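Spectinomycin 9-adenylyltransferase (Enterococcus faecalis, PDB 6XZ0) transfers the adenylyl group of ATP to the 9-hydroxyl of spectinomycin, releasing diphosphate and so giving bacteria resistance to this antibiotic but not to streptomycin. Local coordinates at residues S169-I174 with Y247-L252; N183-L188 with E220-A225; F49-S54 with I85-I90. All blocks are in the same frame, centred on the assembly; numbering follows the deposited sequence.

Overall arrangement
Spectinomycin lies between the two halves of this enzyme, and the contacts sample both. Contact 3 comes first along the chain and pairs the parallel strands 47-53 and 85-91 of the nucleotidyltransferase sheet. Contacts 1 and 2 follow in the helical C-terminal domain, contact 2 nested inside the loop closed by contact 1. Consecutive helices 159-173 and 181-196, and likewise 216-228 and 241-252, are shared out between them. Their centres are about 13 Å apart, and they touch through Leu173 with Ser184 and Leu188. Contact 3 lies about 27 Å and 28 Å, centre to centre, from contacts 1 and 2. The drug is bonded to Glu86 on the sheet side and to Asp180 just before helix 181-196.

Contact 1: residues S169-I174 with Y247-L252; sequences SSEELI and YLNNRL
Asn249 meets Ser170 and Ile174 where helices 159-173 and 241-252 run side by side in the helical C-terminal domain of the aminoglycoside adenylyltransferase family. The segments 169-173 and 247-252 are nearly antiparallel (161°), their axes no closer than 10.5 Å, a spacing that leaves the work to a few side chains. Leu248 packs instead on Ile192 of helix 181-196.

Asn249 is the first to reach across. With its CG trans to the backbone N (chi1 173°), the amide is placed between Ser170 and Ile174 and crosses the side chain of Glu171 at about a right angle. Its OD1 lies 3.3 Å from OG of Ser170, but the angle is too poor for this pair to count as bonded. Methyl CG2 of Ile174 rests against the amide, 3.6 Å from CG of Asn249, so a branched apolar residue covers a buried polar group. The carboxylate of Glu171 is turned 57° from the amide plane and finds its stronger partner in Lys253, through a salt bridge just beyond the segment; a charged end suits this solvent-exposed position.

One turn after Asn249, Leu252 returns to the interface and also packs on Met191, Ile166 and Met167, as befits a long apolar side chain in a buried seam. The short side chain of Ser170 offers it a carbon: CB of Ser170 lies 3.7 Å from CD2 of Leu252.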
loop_
_atom_site.group_PDB
_atom_site.type_symbol
_atom_site.label_atom_id
_atom_site.label_comp_id
_atom_site.label_asym_id
_atom_site.label_seq_id
_atom_site.Cartn_x
_atom_site.Cartn_y
_atom_site.Cartn_z
ATOM N N SER A 169 2.362 1.289 -13.057
ATOM C CA SER A 169 1.557 2.060 -12.119
ATOM C C SER A 169 1.787 3.560 -12.252
ATOM O O SER A 169 0.987 4.342 -11.726
ATOM C CB SER A 169 1.855 1.614 -10.688
ATOM O OG SER A 169 3.213 1.239 -10.545
ATOM N N SER A 170 2.858 3.978 -12.930
ATOM C CA SER A 170 3.121 5.404 -13.093
ATOM C C SER A 170 2.091 6.051 -14.008
ATOM O O SER A 170 1.462 7.054 -13.644
ATOM C CB SER A 170 4.536 5.616 -13.632
ATOM O OG SER A 170 4.609 6.803 -14.400
ATOM N N GLU A 171 1.920 5.510 -15.209
ATOM C CA GLU A 171 0.981 6.080 -16.164
ATOM C C GLU A 171 -0.458 5.630 -15.929
ATOM O O GLU A 171 -1.370 6.175 -16.555
ATOM C CB GLU A 171 1.425 5.750 -17.592
ATOM C CG GLU A 171 2.543 6.672 -18.071
ATOM C CD GLU A 171 2.691 6.719 -19.577
ATOM O OE1 GLU A 171 3.223 7.730 -20.083
ATOM O OE2 GLU A 171 2.296 5.746 -20.252
ATOM N N GLU A 172 -0.683 4.655 -15.049
ATOM C CA GLU A 172 -1.993 4.479 -14.437
ATOM C C GLU A 172 -2.312 5.620 -13.483
ATOM O O GLU A 172 -3.490 5.908 -13.235
ATOM C CB GLU A 172 -2.065 3.162 -13.678
ATOM C CG GLU A 172 -2.019 1.925 -14.530
ATOM C CD GLU A 172 -3.262 1.732 -15.392
ATOM O OE1 GLU A 172 -3.192 1.004 -16.409
ATOM O OE2 GLU A 172 -4.316 2.298 -15.048
ATOM N N LEU A 173 -1.279 6.259 -12.936
ATOM C CA LEU A 173 -1.435 7.276 -11.904
ATOM C C LEU A 173 -1.601 8.664 -12.501
ATOM O O LEU A 173 -2.298 9.504 -11.925
ATOM C CB LEU A 173 -0.223 7.240 -10.976
ATOM C CG LEU A 173 -0.171 8.188 -9.788
ATOM C CD1 LEU A 173 -1.491 8.149 -9.038
ATOM C CD2 LEU A 173 0.990 7.816 -8.876
ATOM N N ILE A 174 -0.963 8.917 -13.647
ATOM C CA ILE A 174 -1.068 10.213 -14.310
ATOM C C ILE A 174 -2.500 10.494 -14.736
ATOM O O ILE A 174 -2.926 11.655 -14.783
ATOM C CB ILE A 174 -0.071 10.270 -15.490
ATOM C CG1 ILE A 174 -0.423 9.283 -16.619
ATOM C CG2 ILE A 174 1.344 10.023 -14.996
ATOM C CD1 ILE A 174 -1.351 9.818 -17.680
ATOM N N TYR A 247 5.580 16.560 -14.509
ATOM C CA TYR A 247 7.027 16.664 -14.351
ATOM C C TYR A 247 7.612 15.388 -13.758
ATOM O O TYR A 247 8.587 14.838 -14.284
ATOM C CB TYR A 247 7.373 17.868 -13.475
ATOM C CG TYR A 247 8.806 17.872 -12.994
ATOM C CD1 TYR A 247 9.829 18.334 -13.809
ATOM C CD2 TYR A 247 9.136 17.413 -11.725
ATOM C CE1 TYR A 247 11.140 18.339 -13.376
ATOM C CE2 TYR A 247 10.444 17.411 -11.284
ATOM C CZ TYR A 247 11.442 17.876 -12.113
ATOM O OH TYR A 247 12.747 17.879 -11.677
ATOM N N LEU A 248 7.034 14.907 -12.654
ATOM C CA LEU A 248 7.555 13.705 -12.011
ATOM C C LEU A 248 7.411 12.489 -12.916
ATOM O O LEU A 248 8.265 11.594 -12.906
ATOM C CB LEU A 248 6.842 13.472 -10.680
ATOM C CG LEU A 248 6.957 14.595 -9.649
ATOM C CD1 LEU A 248 5.764 14.579 -8.704
ATOM C CD2 LEU A 248 8.263 14.488 -8.881
ATOM N N ASN A 249 6.333 12.437 -13.702
ATOM C CA ASN A 249 6.142 11.329 -14.633
ATOM C C ASN A 249 7.288 11.254 -15.636
ATOM O O ASN A 249 7.874 10.186 -15.847
ATOM C CB ASN A 249 4.802 11.482 -15.352
ATOM C CG ASN A 249 4.611 10.463 -16.461
ATOM O OD1 ASN A 249 5.123 9.346 -16.393
ATOM N ND2 ASN A 249 3.868 10.849 -17.492
ATOM N N ASN A 250 7.625 12.385 -16.259
ATOM C CA ASN A 250 8.700 12.389 -17.245
ATOM C C ASN A 250 10.064 12.196 -16.595
ATOM O O ASN A 250 10.947 11.568 -17.192
ATOM C CB ASN A 250 8.676 13.689 -18.048
ATOM C CG ASN A 250 9.018 13.473 -19.509
ATOM O OD1 ASN A 250 10.190 13.437 -19.885
ATOM N ND2 ASN A 250 7.994 13.323 -20.340
ATOM N N ARG A 251 10.257 12.724 -15.383
ATOM C CA ARG A 251 11.521 12.516 -14.684
ATOM C C ARG A 251 11.757 11.040 -14.388
ATOM O O ARG A 251 12.907 10.589 -14.351
ATOM C CB ARG A 251 11.551 13.333 -13.390
ATOM C CG ARG A 251 12.824 13.161 -12.575
ATOM C CD ARG A 251 12.930 14.187 -11.459
ATOM N NE ARG A 251 13.964 13.826 -10.493
ATOM C CZ ARG A 251 14.334 14.589 -9.469
ATOM N NH1 ARG A 251 13.755 15.765 -9.273
ATOM N NH2 ARG A 251 15.284 14.175 -8.642
ATOM N N LEU A 252 10.683 10.274 -14.187
ATOM C CA LEU A 252 10.831 8.845 -13.939
ATOM C C LEU A 252 11.170 8.081 -15.213
ATOM O O LEU A 252 11.878 7.069 -15.155
ATOM C CB LEU A 252 9.553 8.286 -13.313
ATOM C CG LEU A 252 9.544 6.788 -13.006
ATOM C CD1 LEU A 252 10.356 6.484 -11.759
ATOM C CD2 LEU A 252 8.119 6.282 -12.861
#

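Contact 2: residues N183-L188 with E220-A225; sequences NSILTL and ERILLA. With SCM (spectinomycin), chain B.
Ile185 and Leu186, neighbours in segment 183-188, reach segment 220-225 with different branches. In Ile185 the CG1 arm stands trans to the carbonyl carbon (chi1 -68°) and continues extended to CD1, which comes 4.1 Å from CB of Ala225 and also nears the backbone O of Arg221. Its other branch, CG2, meets CD1 of Ile222 at 3.6 Å. The beta-branched residue thus divides its two branches between Ala225 and Ile222.

Leu186 starts out beside the interface, but chi1 of -48° and an extended chi2 carry its fork inward. CD2 touches CB of Ala225 at 3.6 Å, while CD1 lies 3.4 Å from O of the same alanine. Alanine suits the place, for its single methyl is met by both CD1 of Ile185 and CD2 of Leu186.

These residues join helices 181-196 and 216-228 of the helical C-terminal domain. The segments 183-188 and 220-225 cross steeply at 111°, with axes approaching to 9.2 Å. All five touching residues are buried. Arg221 contributes mainly its backbone O, since its guanidinium leads away and NE bonds to Thr244 of helix 241-252.

Segment 183-188 also faces the antibiotic: CB of Asn183 lies 3.3 Å from O5 of spectinomycin. Thr187, one turn on, bends its OG1 back to donate to O of Asn183 at 2.8 Å, from above the carbonyl plane, so this oxygen accepts from both N and OG1 of Thr187.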
loop_
_atom_site.group_PDB
_atom_site.type_symbol
_atom_site.label_atom_id
_atom_site.label_comp_id
_atom_site.label_asym_id
_atom_site.label_seq_id
_atom_site.Cartn_x
_atom_site.Cartn_y
_atom_site.Cartn_z
ATOM N N ASN A 183 -1.317 12.289 -2.023
ATOM C CA ASN A 183 -0.651 10.994 -1.944
ATOM C C ASN A 183 0.053 10.632 -3.246
ATOM O O ASN A 183 1.135 10.032 -3.225
ATOM C CB ASN A 183 -1.657 9.904 -1.576
ATOM C CG ASN A 183 -1.000 8.555 -1.376
ATOM O OD1 ASN A 183 -1.220 7.620 -2.143
ATOM N ND2 ASN A 183 -0.175 8.451 -0.343
ATOM N N SER A 184 -0.542 10.983 -4.390
ATOM C CA SER A 184 0.029 10.588 -5.674
ATOM C C SER A 184 1.278 11.393 -6.016
ATOM O O SER A 184 2.153 10.898 -6.737
ATOM C CB SER A 184 -1.019 10.731 -6.777
ATOM O OG SER A 184 -1.890 11.822 -6.529
ATOM N N ILE A 185 1.382 12.626 -5.516
ATOM C CA ILE A 185 2.615 13.390 -5.687
ATOM C C ILE A 185 3.777 12.669 -5.017
ATOM O O ILE A 185 4.820 12.422 -5.631
ATOM C CB ILE A 185 2.449 14.813 -5.128
ATOM C CG1 ILE A 185 1.471 15.630 -5.967
ATOM C CG2 ILE A 185 3.794 15.514 -5.061
ATOM C CD1 ILE A 185 1.210 17.012 -5.395
ATOM N N LEU A 186 3.603 12.308 -3.744
ATOM C CA LEU A 186 4.689 11.707 -2.978
ATOM C C LEU A 186 5.000 10.294 -3.449
ATOM O O LEU A 186 6.146 9.843 -3.335
ATOM C CB LEU A 186 4.336 11.706 -1.491
ATOM C CG LEU A 186 3.820 13.024 -0.910
ATOM C CD1 LEU A 186 3.767 12.947 0.605
ATOM C CD2 LEU A 186 4.685 14.194 -1.354
ATOM N N THR A 187 4.001 9.581 -3.974
ATOM C CA THR A 187 4.236 8.221 -4.449
ATOM C C THR A 187 5.175 8.208 -5.652
ATOM O O THR A 187 6.064 7.354 -5.740
ATOM C CB THR A 187 2.909 7.546 -4.798
ATOM O OG1 THR A 187 2.087 7.466 -3.624
ATOM C CG2 THR A 187 3.148 6.143 -5.340
ATOM N N LEU A 188 4.994 9.149 -6.585
ATOM C CA LEU A 188 5.831 9.184 -7.781
ATOM C C LEU A 188 7.288 9.430 -7.424
ATOM O O LEU A 188 8.194 8.819 -8.004
ATOM C CB LEU A 188 5.332 10.261 -8.743
ATOM C CG LEU A 188 4.090 9.915 -9.559
ATOM C CD1 LEU A 188 3.679 11.093 -10.427
ATOM C CD2 LEU A 188 4.346 8.683 -10.406
ATOM N N GLU A 220 7.611 23.737 -4.690
ATOM C CA GLU A 220 6.585 24.205 -3.762
ATOM C C GLU A 220 5.489 23.163 -3.583
ATOM O O GLU A 220 5.089 22.853 -2.456
ATOM C CB GLU A 220 5.990 25.525 -4.255
ATOM C CG GLU A 220 7.012 26.538 -4.727
ATOM C CD GLU A 220 6.658 27.960 -4.342
ATOM O OE1 GLU A 220 5.682 28.501 -4.905
ATOM O OE2 GLU A 220 7.358 28.540 -3.487
ATOM N N ARG A 221 4.994 22.608 -4.691
ATOM C CA ARG A 221 3.887 21.662 -4.609
ATOM C C ARG A 221 4.305 20.346 -3.969
ATOM O O ARG A 221 3.477 19.674 -3.342
ATOM C CB ARG A 221 3.302 21.419 -5.999
ATOM C CG ARG A 221 2.289 22.466 -6.413
ATOM C CD ARG A 221 1.563 22.077 -7.687
ATOM N NE ARG A 221 2.324 22.436 -8.879
ATOM C CZ ARG A 221 2.329 23.648 -9.424
ATOM N NH1 ARG A 221 1.614 24.625 -8.882
ATOM N NH2 ARG A 221 3.047 23.884 -10.512
ATOM N N ILE A 222 5.573 19.957 -4.114
ATOM C CA ILE A 222 6.052 18.754 -3.442
ATOM C C ILE A 222 6.044 18.952 -1.932
ATOM O O ILE A 222 5.635 18.062 -1.176
ATOM C CB ILE A 222 7.453 18.372 -3.954
ATOM C CG1 ILE A 222 7.405 18.007 -5.441
ATOM C CG2 ILE A 222 8.022 17.229 -3.135
ATOM C CD1 ILE A 222 7.211 16.540 -5.724
ATOM N N LEU A 223 6.487 20.124 -1.468
ATOM C CA LEU A 223 6.503 20.399 -0.035
ATOM C C LEU A 223 5.105 20.649 0.512
ATOM O O LEU A 223 4.857 20.416 1.700
ATOM C CB LEU A 223 7.409 21.594 0.261
ATOM C CG LEU A 223 8.811 21.514 -0.341
ATOM C CD1 LEU A 223 9.565 22.820 -0.145
ATOM C CD2 LEU A 223 9.566 20.355 0.281
ATOM N N LEU A 224 4.185 21.133 -0.327
ATOM C CA LEU A 224 2.803 21.285 0.112
ATOM C C LEU A 224 2.150 19.935 0.365
ATOM O O LEU A 224 1.287 19.818 1.243
ATOM C CB LEU A 224 2.002 22.076 -0.923
ATOM C CG LEU A 224 1.708 23.541 -0.591
ATOM C CD1 LEU A 224 2.925 24.417 -0.848
ATOM C CD2 LEU A 224 0.507 24.038 -1.381
ATOM N N ALA A 225 2.543 18.907 -0.391
ATOM C CA ALA A 225 2.049 17.559 -0.146
ATOM C C ALA A 225 2.803 16.862 0.975
ATOM O O ALA A 225 2.305 15.868 1.514
ATOM C CB ALA A 225 2.130 16.727 -1.426
HETATM O O1 SCM B . -5.023 5.311 1.427
HETATM C C2 SCM B . -5.973 5.981 2.278
HETATM C C2M SCM B . -6.592 4.926 3.158
HETATM C C3 SCM B . -6.977 6.712 1.410
HETATM C C4 SCM B . -6.268 7.627 0.446
HETATM O O4 SCM B . -6.611 8.774 0.286
HETATM C C5 SCM B . -5.075 6.985 -0.296
HETATM O O5 SCM B . -4.282 7.975 -0.862
HETATM C C6 SCM B . -4.207 6.190 0.687
HETATM O O1B SCM B . -5.633 6.188 -1.329
HETATM O O2B SCM B . -3.295 5.376 -0.004
HETATM C C7 SCM B . -4.671 5.330 -1.965
HETATM C C8 SCM B . -5.406 4.434 -2.959
HETATM N N8 SCM B . -5.964 5.209 -4.073
HETATM C C8M SCM B . -7.378 5.538 -3.912
HETATM C C9 SCM B . -4.454 3.392 -3.546
HETATM O O9 SCM B . -3.494 4.043 -4.372
HETATM C C10 SCM B . -3.760 2.587 -2.448
HETATM N N10 SCM B . -2.922 1.555 -3.080
HETATM C C1M SCM B . -1.531 1.959 -3.284
HETATM C C11 SCM B . -2.993 3.506 -1.497
HETATM O O11 SCM B . -2.406 2.739 -0.451
HETATM C C12 SCM B . -3.983 4.492 -0.900
#

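Contact 3: residues F49-S54 with I85-I90; sequences FLVVVS and IELTII. With SCM (spectinomycin), chain B.
Phe49 and Val51 exchange a ladder of backbone hydrogen bonds with Glu86, Thr88 and Ile90, and Val53 adds a last rung. Phe49 N donates to Glu86 O at 2.8 Å, and Ile90 N to Val51 O at 2.9 Å with an N-H...O angle of 167°. The bond from Thr88 N to Phe49 O is longer, at 3.3 Å, its donor lying above the carbonyl plane. This is the parallel pairing of a beta-alpha-beta unit, in which strand 47-53 leads through helix 59-69 to strand 85-91, within the nucleotidyltransferase domain.

At one end the sheet reaches its substrate. The extended side chain of Glu86 leads away from segment 49-54, and its OE1 accepts a hydrogen bond from O11 of spectinomycin at 3.0 Å; a carboxylate is a fitting acceptor for this hydroxyl.

Mostly apolar residues line both faces, many of them beta-branched valines and isoleucines, which suit the extended backbone of a strand. Phe49, Val51, Ile85 and Leu87 pack on helix 8-23. Ile89 shares this face and projects alongside Val51, whose CB lies 3.9 Å from CG1 of Ile89. CG2 of Val51, trans to its carbonyl carbon, meets CD1 of Leu87 at 3.7 Å. The Phe49 ring presents its edge to CG2 of Ile85.

On the other face Leu50, Thr88 and Ile90 pack on helix 129-139. There Leu50 uses a single methyl for two neighbours: CD1 lies 3.4 Å from OG1 of Thr88 and 4.2 Å from CG2 of Ile90.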
loop_
_atom_site.group_PDB
_atom_site.type_symbol
_atom_site.label_atom_id
_atom_site.label_comp_id
_atom_site.label_asym_id
_atom_site.label_seq_id
_atom_site.Cartn_x
_atom_site.Cartn_y
_atom_site.Cartn_z
ATOM N N PHE A 49 -0.818 -4.905 6.228
ATOM C CA PHE A 49 -0.713 -6.337 6.459
ATOM C C PHE A 49 -0.602 -7.086 5.136
ATOM O O PHE A 49 -1.158 -6.672 4.115
ATOM C CB PHE A 49 -1.922 -6.864 7.237
ATOM C CG PHE A 49 -2.013 -6.354 8.645
ATOM C CD1 PHE A 49 -2.826 -5.275 8.953
ATOM C CD2 PHE A 49 -1.292 -6.957 9.663
ATOM C CE1 PHE A 49 -2.915 -4.806 10.251
ATOM C CE2 PHE A 49 -1.378 -6.493 10.962
ATOM C CZ PHE A 49 -2.190 -5.416 11.255
ATOM N N LEU A 50 0.123 -8.201 5.168
ATOM C CA LEU A 50 0.198 -9.128 4.047
ATOM C C LEU A 50 -0.133 -10.522 4.556
ATOM O O LEU A 50 0.463 -10.988 5.531
ATOM C CB LEU A 50 1.582 -9.113 3.388
ATOM C CG LEU A 50 1.806 -10.161 2.294
ATOM C CD1 LEU A 50 0.737 -10.050 1.214
ATOM C CD2 LEU A 50 3.195 -10.026 1.690
ATOM N N VAL A 51 -1.084 -11.180 3.898
ATOM C CA VAL A 51 -1.603 -12.472 4.330
ATOM C C VAL A 51 -1.412 -13.472 3.199
ATOM O O VAL A 51 -1.762 -13.187 2.047
ATOM C CB VAL A 51 -3.087 -12.376 4.731
ATOM C CG1 VAL A 51 -3.657 -13.756 5.015
ATOM C CG2 VAL A 51 -3.250 -11.464 5.936
ATOM N N VAL A 52 -0.857 -14.635 3.527
ATOM C CA VAL A 52 -0.658 -15.719 2.573
ATOM C C VAL A 52 -1.606 -16.851 2.934
ATOM O O VAL A 52 -1.632 -17.306 4.084
ATOM C CB VAL A 52 0.800 -16.207 2.566
ATOM C CG1 VAL A 52 1.026 -17.185 1.421
ATOM C CG2 VAL A 52 1.752 -15.027 2.470
ATOM N N VAL A 53 -2.382 -17.306 1.955
ATOM C CA VAL A 53 -3.306 -18.414 2.140
ATOM C C VAL A 53 -2.931 -19.526 1.170
ATOM O O VAL A 53 -2.084 -19.359 0.290
ATOM C CB VAL A 53 -4.775 -17.991 1.950
ATOM C CG1 VAL A 53 -5.199 -17.038 3.060
ATOM C CG2 VAL A 53 -4.964 -17.352 0.588
ATOM N N SER A 54 -3.571 -20.680 1.351
ATOM C CA SER A 54 -3.364 -21.816 0.462
ATOM C C SER A 54 -4.406 -21.864 -0.650
ATOM O O SER A 54 -4.057 -21.954 -1.831
ATOM C CB SER A 54 -3.388 -23.125 1.258
ATOM O OG SER A 54 -2.083 -23.496 1.664
ATOM N N ILE A 85 -6.048 0.596 8.060
ATOM C CA ILE A 85 -5.648 -0.800 7.958
ATOM C C ILE A 85 -5.781 -1.218 6.501
ATOM O O ILE A 85 -6.879 -1.171 5.930
ATOM C CB ILE A 85 -6.477 -1.705 8.882
ATOM C CG1 ILE A 85 -5.989 -1.553 10.324
ATOM C CG2 ILE A 85 -6.386 -3.157 8.433
ATOM C CD1 ILE A 85 -6.725 -2.417 11.313
ATOM N N GLU A 86 -4.660 -1.611 5.903
ATOM C CA GLU A 86 -4.589 -2.035 4.509
ATOM C C GLU A 86 -4.038 -3.455 4.487
ATOM O O GLU A 86 -2.858 -3.673 4.784
ATOM C CB GLU A 86 -3.708 -1.083 3.701
ATOM C CG GLU A 86 -4.111 -0.913 2.248
ATOM C CD GLU A 86 -3.292 0.155 1.548
ATOM O OE1 GLU A 86 -3.334 1.321 1.991
ATOM O OE2 GLU A 86 -2.602 -0.174 0.562
ATOM N N LEU A 87 -4.891 -4.421 4.150
ATOM C CA LEU A 87 -4.515 -5.828 4.142
ATOM C C LEU A 87 -4.787 -6.413 2.766
ATOM O O LEU A 87 -5.885 -6.250 2.220
ATOM C CB LEU A 87 -5.275 -6.611 5.228
ATOM C CG LEU A 87 -5.113 -8.133 5.350
ATOM C CD1 LEU A 87 -5.405 -8.561 6.776
ATOM C CD2 LEU A 87 -6.024 -8.906 4.406
ATOM N N THR A 88 -3.789 -7.098 2.218
ATOM C CA THR A 88 -3.913 -7.807 0.955
ATOM C C THR A 88 -3.655 -9.290 1.184
ATOM O O THR A 88 -2.742 -9.662 1.929
ATOM C CB THR A 88 -2.936 -7.264 -0.096
ATOM O OG1 THR A 88 -1.684 -7.951 0.009
ATOM C CG2 THR A 88 -2.705 -5.776 0.114
ATOM N N ILE A 89 -4.465 -10.132 0.546
ATOM C CA ILE A 89 -4.337 -11.582 0.641
ATOM C C ILE A 89 -3.861 -12.116 -0.701
ATOM O O ILE A 89 -4.443 -11.797 -1.746
ATOM C CB ILE A 89 -5.661 -12.250 1.049
ATOM C CG1 ILE A 89 -6.113 -11.755 2.419
ATOM C CG2 ILE A 89 -5.511 -13.764 1.065
ATOM C CD1 ILE A 89 -7.310 -12.496 2.958
ATOM N N ILE A 90 -2.810 -12.929 -0.671
ATOM C CA ILE A 90 -2.331 -13.621 -1.857
ATOM C C ILE A 90 -2.317 -15.117 -1.576
ATOM O O ILE A 90 -2.304 -15.564 -0.425
ATOM C CB ILE A 90 -0.936 -13.139 -2.304
ATOM C CG1 ILE A 90 0.150 -13.741 -1.412
ATOM C CG2 ILE A 90 -0.862 -11.620 -2.296
ATOM C CD1 ILE A 90 1.552 -13.414 -1.857
HETATM O O1 SCM B . -5.023 5.311 1.427
HETATM C C2 SCM B . -5.973 5.981 2.278
HETATM C C2M SCM B . -6.592 4.926 3.158
HETATM C C3 SCM B . -6.977 6.712 1.410
HETATM C C4 SCM B . -6.268 7.627 0.446
HETATM O O4 SCM B . -6.611 8.774 0.286
HETATM C C5 SCM B . -5.075 6.985 -0.296
HETATM O O5 SCM B . -4.282 7.975 -0.862
HETATM C C6 SCM B . -4.207 6.190 0.687
HETATM O O1B SCM B . -5.633 6.188 -1.329
HETATM O O2B SCM B . -3.295 5.376 -0.004
HETATM C C7 SCM B . -4.671 5.330 -1.965
HETATM C C8 SCM B . -5.406 4.434 -2.959
HETATM N N8 SCM B . -5.964 5.209 -4.073
HETATM C C8M SCM B . -7.378 5.538 -3.912
HETATM C C9 SCM B . -4.454 3.392 -3.546
HETATM O O9 SCM B . -3.494 4.043 -4.372
HETATM C C10 SCM B . -3.760 2.587 -2.448
HETATM N N10 SCM B . -2.922 1.555 -3.080
HETATM C C1M SCM B . -1.531 1.959 -3.284
HETATM C C11 SCM B . -2.993 3.506 -1.497
HETATM O O11 SCM B . -2.406 2.739 -0.451
HETATM C C12 SCM B . -3.983 4.492 -0.900
#